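Local coordinates for protein FACT-Spt16 (Cicer arietinum, PDB 5CE6) that forms the N-terminal domain of Spt16, a subunit of the histone chaperone FACT, and probably takes part in binding histones H3-H4, at residues Y329-K334 with L408-L413; L333-A338 with S358-D363. One frame throughout, in Å; residues are numbered along the deposited sequence.

How the contacts relate
Both contacts start from helix 323-342, inside the region related to M24 metallopeptidases. Following the chain, residues 329-334 come first and 333-338 overlap them by Leu-333 and Lys-334. Contact 2 closes the shorter loop: the chain leaves helix 323-342, turns, and comes back as helix 349-363, making a helical hairpin. Contact 1 closes the longer one, in which strand 403-414 returns beneath the first helix, so the loop closed by contact 2 lies within the span of contact 1. Their centres lie about 9 Å apart, and the contacts share one apolar layer, where Phe-410 and Val-331 meet Val-360 and Leu-408 reaches Ala-335. Together they bind two antiparallel helices to the antiparallel sheet.

Contact 1 of 2, residues Y329-K334 with L408-L413; sequences YEVLLK and LGFQNL
Helix 323-342 packs on strand 403-414 in the layer between helices and sheet, and Leu-332 supplies most of its side of the interface. The short segment axes approach to 8.7 Å and run at 148°, roughly antiparallel. Leu-332 swings CG away from its backbone N (chi1 -178°), and both methyl branches come over the strand backbone at Leu-408 and Gly-409. Leu-332 CD1 lies 3.6 Å from Leu-408 O and 3.8 Å from Gly-409 CA, and its CD2 also rests near that carbonyl. Gly-409 presents bare backbone here, and Leu-408 sends its own side chain back toward the helix, its CG 3.9 Å from Leu-332 CD1.

This helix-on-sheet packing belongs to the fold related to the pita-bread domain of M24 metallopeptidases, in which helices cover the outer side of the sheets. Phe-410 extends the layer along the strand. The Phe-410 ring meets Leu-332 obliquely, with CE2 3.8 Å from Leu-332 CB, while Val-331 CG1 comes to the ring edge, near its plane, 4.1 Å from Phe-410 CZ. The side chains of Val-331 and Phe-410 cross at about a right angle. All five touching residues are buried, and no hydrogen bond joins the segments. The strand's backbone is instead hydrogen-bonded to Leu-427 and Leu-429 of strand 424-435 and to Thr-372, whereas Val-360 of helix 349-363 touches both Val-331 and Phe-410.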
loop_
_atom_site.group_PDB
_atom_site.type_symbol
_atom_site.label_atom_id
_atom_site.label_comp_id
_atom_site.label_asym_id
_atom_site.label_seq_id
_atom_site.Cartn_x
_atom_site.Cartn_y
_atom_site.Cartn_z
ATOM N N TYR A 329 0.071 21.221 -15.216
ATOM C CA TYR A 329 -1.021 20.497 -14.596
ATOM C C TYR A 329 -1.879 19.810 -15.650
ATOM O O TYR A 329 -2.251 18.651 -15.482
ATOM C CB TYR A 329 -1.883 21.377 -13.679
ATOM C CG TYR A 329 -3.003 20.572 -13.069
ATOM C CD1 TYR A 329 -4.249 20.512 -13.673
ATOM C CD2 TYR A 329 -2.796 19.823 -11.914
ATOM C CE1 TYR A 329 -5.252 19.760 -13.151
ATOM C CE2 TYR A 329 -3.804 19.048 -11.390
ATOM C CZ TYR A 329 -5.027 19.025 -12.005
ATOM O OH TYR A 329 -6.035 18.265 -11.484
ATOM N N GLU A 330 -2.186 20.520 -16.734
ATOM C CA GLU A 330 -2.986 19.944 -17.809
ATOM C C GLU A 330 -2.304 18.713 -18.385
ATOM O O GLU A 330 -2.963 17.684 -18.629
ATOM C CB GLU A 330 -3.238 20.983 -18.906
ATOM C CG GLU A 330 -4.099 22.138 -18.441
ATOM C CD GLU A 330 -4.509 23.049 -19.577
ATOM O OE1 GLU A 330 -5.714 23.093 -19.893
ATOM O OE2 GLU A 330 -3.628 23.719 -20.150
ATOM N N VAL A 331 -0.988 18.815 -18.568
ATOM C CA VAL A 331 -0.199 17.706 -19.107
ATOM C C VAL A 331 -0.163 16.524 -18.134
ATOM O O VAL A 331 -0.324 15.361 -18.535
ATOM C CB VAL A 331 1.221 18.155 -19.476
ATOM C CG1 VAL A 331 2.057 16.973 -19.947
ATOM C CG2 VAL A 331 1.165 19.231 -20.568
ATOM N N LEU A 332 0.032 16.822 -16.853
ATOM C CA LEU A 332 0.029 15.771 -15.831
ATOM C C LEU A 332 -1.295 15.020 -15.808
ATOM O O LEU A 332 -1.315 13.794 -15.713
ATOM C CB LEU A 332 0.322 16.350 -14.444
ATOM C CG LEU A 332 0.364 15.268 -13.356
ATOM C CD1 LEU A 332 1.547 14.343 -13.631
ATOM C CD2 LEU A 332 0.505 15.911 -11.978
ATOM N N LEU A 333 -2.401 15.754 -15.868
ATOM C CA LEU A 333 -3.717 15.123 -15.889
ATOM C C LEU A 333 -3.890 14.188 -17.092
ATOM O O LEU A 333 -4.379 13.058 -16.951
ATOM C CB LEU A 333 -4.818 16.195 -15.850
ATOM C CG LEU A 333 -6.260 15.700 -15.996
ATOM C CD1 LEU A 333 -6.605 14.673 -14.923
ATOM C CD2 LEU A 333 -7.200 16.882 -15.916
ATOM N N LYS A 334 -3.482 14.650 -18.267
ATOM C CA LYS A 334 -3.612 13.856 -19.489
ATOM C C LYS A 334 -2.717 12.617 -19.392
ATOM O O LYS A 334 -3.096 11.523 -19.820
ATOM C CB LYS A 334 -3.253 14.723 -20.702
ATOM C CG LYS A 334 -3.413 14.059 -22.055
ATOM C CD LYS A 334 -3.108 15.083 -23.154
ATOM C CE LYS A 334 -3.114 14.458 -24.538
ATOM N NZ LYS A 334 -2.887 15.510 -25.580
ATOM N N LEU A 408 0.947 9.841 -10.036
ATOM C CA LEU A 408 1.884 10.346 -11.020
ATOM C C LEU A 408 2.134 11.831 -10.767
ATOM O O LEU A 408 1.198 12.589 -10.463
ATOM C CB LEU A 408 1.293 10.140 -12.423
ATOM C CG LEU A 408 2.210 10.503 -13.592
ATOM C CD1 LEU A 408 3.350 9.506 -13.703
ATOM C CD2 LEU A 408 1.416 10.569 -14.898
ATOM N N GLY A 409 3.392 12.248 -10.861
ATOM C CA GLY A 409 3.713 13.632 -10.584
ATOM C C GLY A 409 4.779 14.251 -11.454
ATOM O O GLY A 409 5.432 13.583 -12.261
ATOM N N PHE A 410 4.940 15.561 -11.297
ATOM C CA PHE A 410 6.082 16.271 -11.849
ATOM C C PHE A 410 6.876 16.787 -10.671
ATOM O O PHE A 410 6.303 17.415 -9.776
ATOM C CB PHE A 410 5.628 17.459 -12.693
ATOM C CG PHE A 410 5.293 17.116 -14.113
ATOM C CD1 PHE A 410 6.235 16.518 -14.936
ATOM C CD2 PHE A 410 4.032 17.413 -14.631
ATOM C CE1 PHE A 410 5.926 16.220 -16.271
ATOM C CE2 PHE A 410 3.709 17.123 -15.951
ATOM C CZ PHE A 410 4.652 16.517 -16.774
ATOM N N GLN A 411 8.182 16.533 -10.673
ATOM C CA GLN A 411 9.054 16.967 -9.570
ATOM C C GLN A 411 10.002 18.062 -9.999
ATOM O O GLN A 411 10.729 17.909 -10.983
ATOM C CB GLN A 411 9.893 15.797 -9.041
ATOM C CG GLN A 411 9.179 14.473 -9.053
ATOM C CD GLN A 411 10.033 13.353 -8.503
ATOM O OE1 GLN A 411 10.536 12.512 -9.253
ATOM N NE2 GLN A 411 10.196 13.330 -7.188
ATOM N N ASN A 412 10.003 19.160 -9.246
ATOM C CA ASN A 412 10.951 20.263 -9.443
ATOM C C ASN A 412 10.879 20.960 -10.801
ATOM O O ASN A 412 11.903 21.252 -11.433
ATOM C CB ASN A 412 12.390 19.835 -9.119
ATOM C CG ASN A 412 12.537 19.321 -7.701
ATOM O OD1 ASN A 412 11.883 19.812 -6.780
ATOM N ND2 ASN A 412 13.394 18.323 -7.522
ATOM N N LEU A 413 9.660 21.228 -11.253
ATOM C CA LEU A 413 9.481 22.151 -12.362
ATOM C C LEU A 413 9.842 23.549 -11.886
ATOM O O LEU A 413 9.858 23.826 -10.685
ATOM C CB LEU A 413 8.037 22.122 -12.849
ATOM C CG LEU A 413 7.567 20.801 -13.452
ATOM C CD1 LEU A 413 6.078 20.860 -13.685
ATOM C CD2 LEU A 413 8.298 20.547 -14.763
#

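Contact 2 of 2, residues L333-A338 with S358-D363; sequences LKAQEA and SVVEKD
Apolar packing between two antiparallel helices centres on Val-359, whose two methyl groups straddle the helix surface formed by Lys-334, Ala-335 and Ala-338. Turned away from its own backbone N (chi1 162°), Val-359 CG1 sits 3.7 Å from Ala-335 N and 3.8 Å from Lys-334 CG, against the aliphatic part of the lysine. Val-359 CG2 reaches the next turn, 3.8 Å from Ala-338 CB. The small alanine side chains allow close backbones: the CA atoms of Ala-335 and Val-359 are 5.5 Å apart, and the segment axes 9.0 Å. Val-360 adds a looser touch, its CG2 4.2 Å from Ala-335 CB.

The polar part is one salt bridge, beside the apolar patch. The fully extended chain of Lys-334 passes Val-359 and brings NZ to Asp-363 OD2 at 2.8 Å, on the syn lone pair of that oxygen; the two side chains cross at about a right angle. Lys-362 NZ, 6.6 Å from Lys-334 NZ, probably adds to the local positive charge, which the Asp-363 carboxylate would partly offset.

Beneath this hairpin of helices 323-342 and 349-363 lies strand 403-414, while Gln-336 rests on Leu-429 of the adjoining strand 424-435.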
loop_
_atom_site.group_PDB
_atom_site.type_symbol
_atom_site.label_atom_id
_atom_site.label_comp_id
_atom_site.label_asym_id
_atom_site.label_seq_id
_atom_site.Cartn_x
_atom_site.Cartn_y
_atom_site.Cartn_z
ATOM N N LEU A 333 -2.401 15.754 -15.868
ATOM C CA LEU A 333 -3.717 15.123 -15.889
ATOM C C LEU A 333 -3.890 14.188 -17.092
ATOM O O LEU A 333 -4.379 13.058 -16.951
ATOM C CB LEU A 333 -4.818 16.195 -15.850
ATOM C CG LEU A 333 -6.260 15.700 -15.996
ATOM C CD1 LEU A 333 -6.605 14.673 -14.923
ATOM C CD2 LEU A 333 -7.200 16.882 -15.916
ATOM N N LYS A 334 -3.482 14.650 -18.267
ATOM C CA LYS A 334 -3.612 13.856 -19.489
ATOM C C LYS A 334 -2.717 12.617 -19.392
ATOM O O LYS A 334 -3.096 11.523 -19.820
ATOM C CB LYS A 334 -3.253 14.723 -20.702
ATOM C CG LYS A 334 -3.413 14.059 -22.055
ATOM C CD LYS A 334 -3.108 15.083 -23.154
ATOM C CE LYS A 334 -3.114 14.458 -24.538
ATOM N NZ LYS A 334 -2.887 15.510 -25.580
ATOM N N ALA A 335 -1.538 12.787 -18.799
ATOM C CA ALA A 335 -0.621 11.667 -18.617
ATOM C C ALA A 335 -1.166 10.647 -17.624
ATOM O O ALA A 335 -1.060 9.435 -17.845
ATOM C CB ALA A 335 0.752 12.158 -18.186
ATOM N N GLN A 336 -1.728 11.131 -16.518
ATOM C CA GLN A 336 -2.299 10.227 -15.523
ATOM C C GLN A 336 -3.464 9.444 -16.113
ATOM O O GLN A 336 -3.609 8.245 -15.869
ATOM C CB GLN A 336 -2.774 10.991 -14.281
ATOM C CG GLN A 336 -3.051 10.055 -13.069
ATOM C CD GLN A 336 -4.342 10.380 -12.333
ATOM O OE1 GLN A 336 -5.178 11.134 -12.822
ATOM N NE2 GLN A 336 -4.511 9.795 -11.144
ATOM N N GLU A 337 -4.305 10.128 -16.879
ATOM C CA GLU A 337 -5.439 9.470 -17.529
ATOM C C GLU A 337 -4.955 8.418 -18.522
ATOM O O GLU A 337 -5.623 7.400 -18.725
ATOM C CB GLU A 337 -6.314 10.484 -18.268
ATOM C CG GLU A 337 -7.090 11.443 -17.375
ATOM C CD GLU A 337 -7.661 12.631 -18.157
ATOM O OE1 GLU A 337 -7.096 13.003 -19.214
ATOM O OE2 GLU A 337 -8.678 13.194 -17.710
ATOM N N ALA A 338 -3.805 8.668 -19.146
ATOM C CA ALA A 338 -3.244 7.724 -20.113
ATOM C C ALA A 338 -2.756 6.452 -19.423
ATOM O O ALA A 338 -2.892 5.350 -19.966
ATOM C CB ALA A 338 -2.116 8.372 -20.939
ATOM N N SER A 358 4.796 9.132 -23.186
ATOM C CA SER A 358 4.440 9.522 -24.550
ATOM C C SER A 358 3.627 10.812 -24.586
ATOM O O SER A 358 3.792 11.646 -25.489
ATOM C CB SER A 358 3.672 8.400 -25.254
ATOM O OG SER A 358 4.498 7.272 -25.475
ATOM N N VAL A 359 2.740 10.964 -23.608
ATOM C CA VAL A 359 1.930 12.168 -23.490
ATOM C C VAL A 359 2.803 13.390 -23.215
ATOM O O VAL A 359 2.655 14.432 -23.858
ATOM C CB VAL A 359 0.884 12.023 -22.364
ATOM C CG1 VAL A 359 0.342 13.382 -21.947
ATOM C CG2 VAL A 359 -0.243 11.108 -22.807
ATOM N N VAL A 360 3.710 13.266 -22.251
ATOM C CA VAL A 360 4.575 14.389 -21.904
ATOM C C VAL A 360 5.528 14.709 -23.061
ATOM O O VAL A 360 5.756 15.878 -23.378
ATOM C CB VAL A 360 5.339 14.142 -20.585
ATOM C CG1 VAL A 360 6.145 15.371 -20.195
ATOM C CG2 VAL A 360 4.358 13.805 -19.464
ATOM N N GLU A 361 6.048 13.678 -23.721
ATOM C CA GLU A 361 6.957 13.893 -24.855
ATOM C C GLU A 361 6.279 14.687 -25.975
ATOM O O GLU A 361 6.901 15.545 -26.616
ATOM C CB GLU A 361 7.502 12.559 -25.383
ATOM C CG GLU A 361 8.446 12.688 -26.585
ATOM C CD GLU A 361 9.773 13.360 -26.252
ATOM O OE1 GLU A 361 10.429 13.883 -27.186
ATOM O OE2 GLU A 361 10.167 13.359 -25.064
ATOM N N LYS A 362 4.997 14.416 -26.201
ATOM C CA LYS A 362 4.239 15.127 -27.230
ATOM C C LYS A 362 3.895 16.565 -26.840
ATOM O O LYS A 362 4.116 17.496 -27.617
ATOM C CB LYS A 362 2.956 14.364 -27.597
ATOM C CG LYS A 362 2.028 15.133 -28.543
ATOM C CD LYS A 362 0.961 14.234 -29.152
ATOM C CE LYS A 362 -0.005 15.021 -30.034
ATOM N NZ LYS A 362 0.695 15.812 -31.087
ATOM N N ASP A 363 3.356 16.741 -25.637
ATOM C CA ASP A 363 2.761 18.016 -25.245
ATOM C C ASP A 363 3.727 18.959 -24.517
ATOM O O ASP A 363 3.557 20.181 -24.559
ATOM C CB ASP A 363 1.511 17.780 -24.385
ATOM C CG ASP A 363 0.327 17.258 -25.184
ATOM O OD1 ASP A 363 0.410 17.161 -26.430
ATOM O OD2 ASP A 363 -0.708 16.968 -24.554
#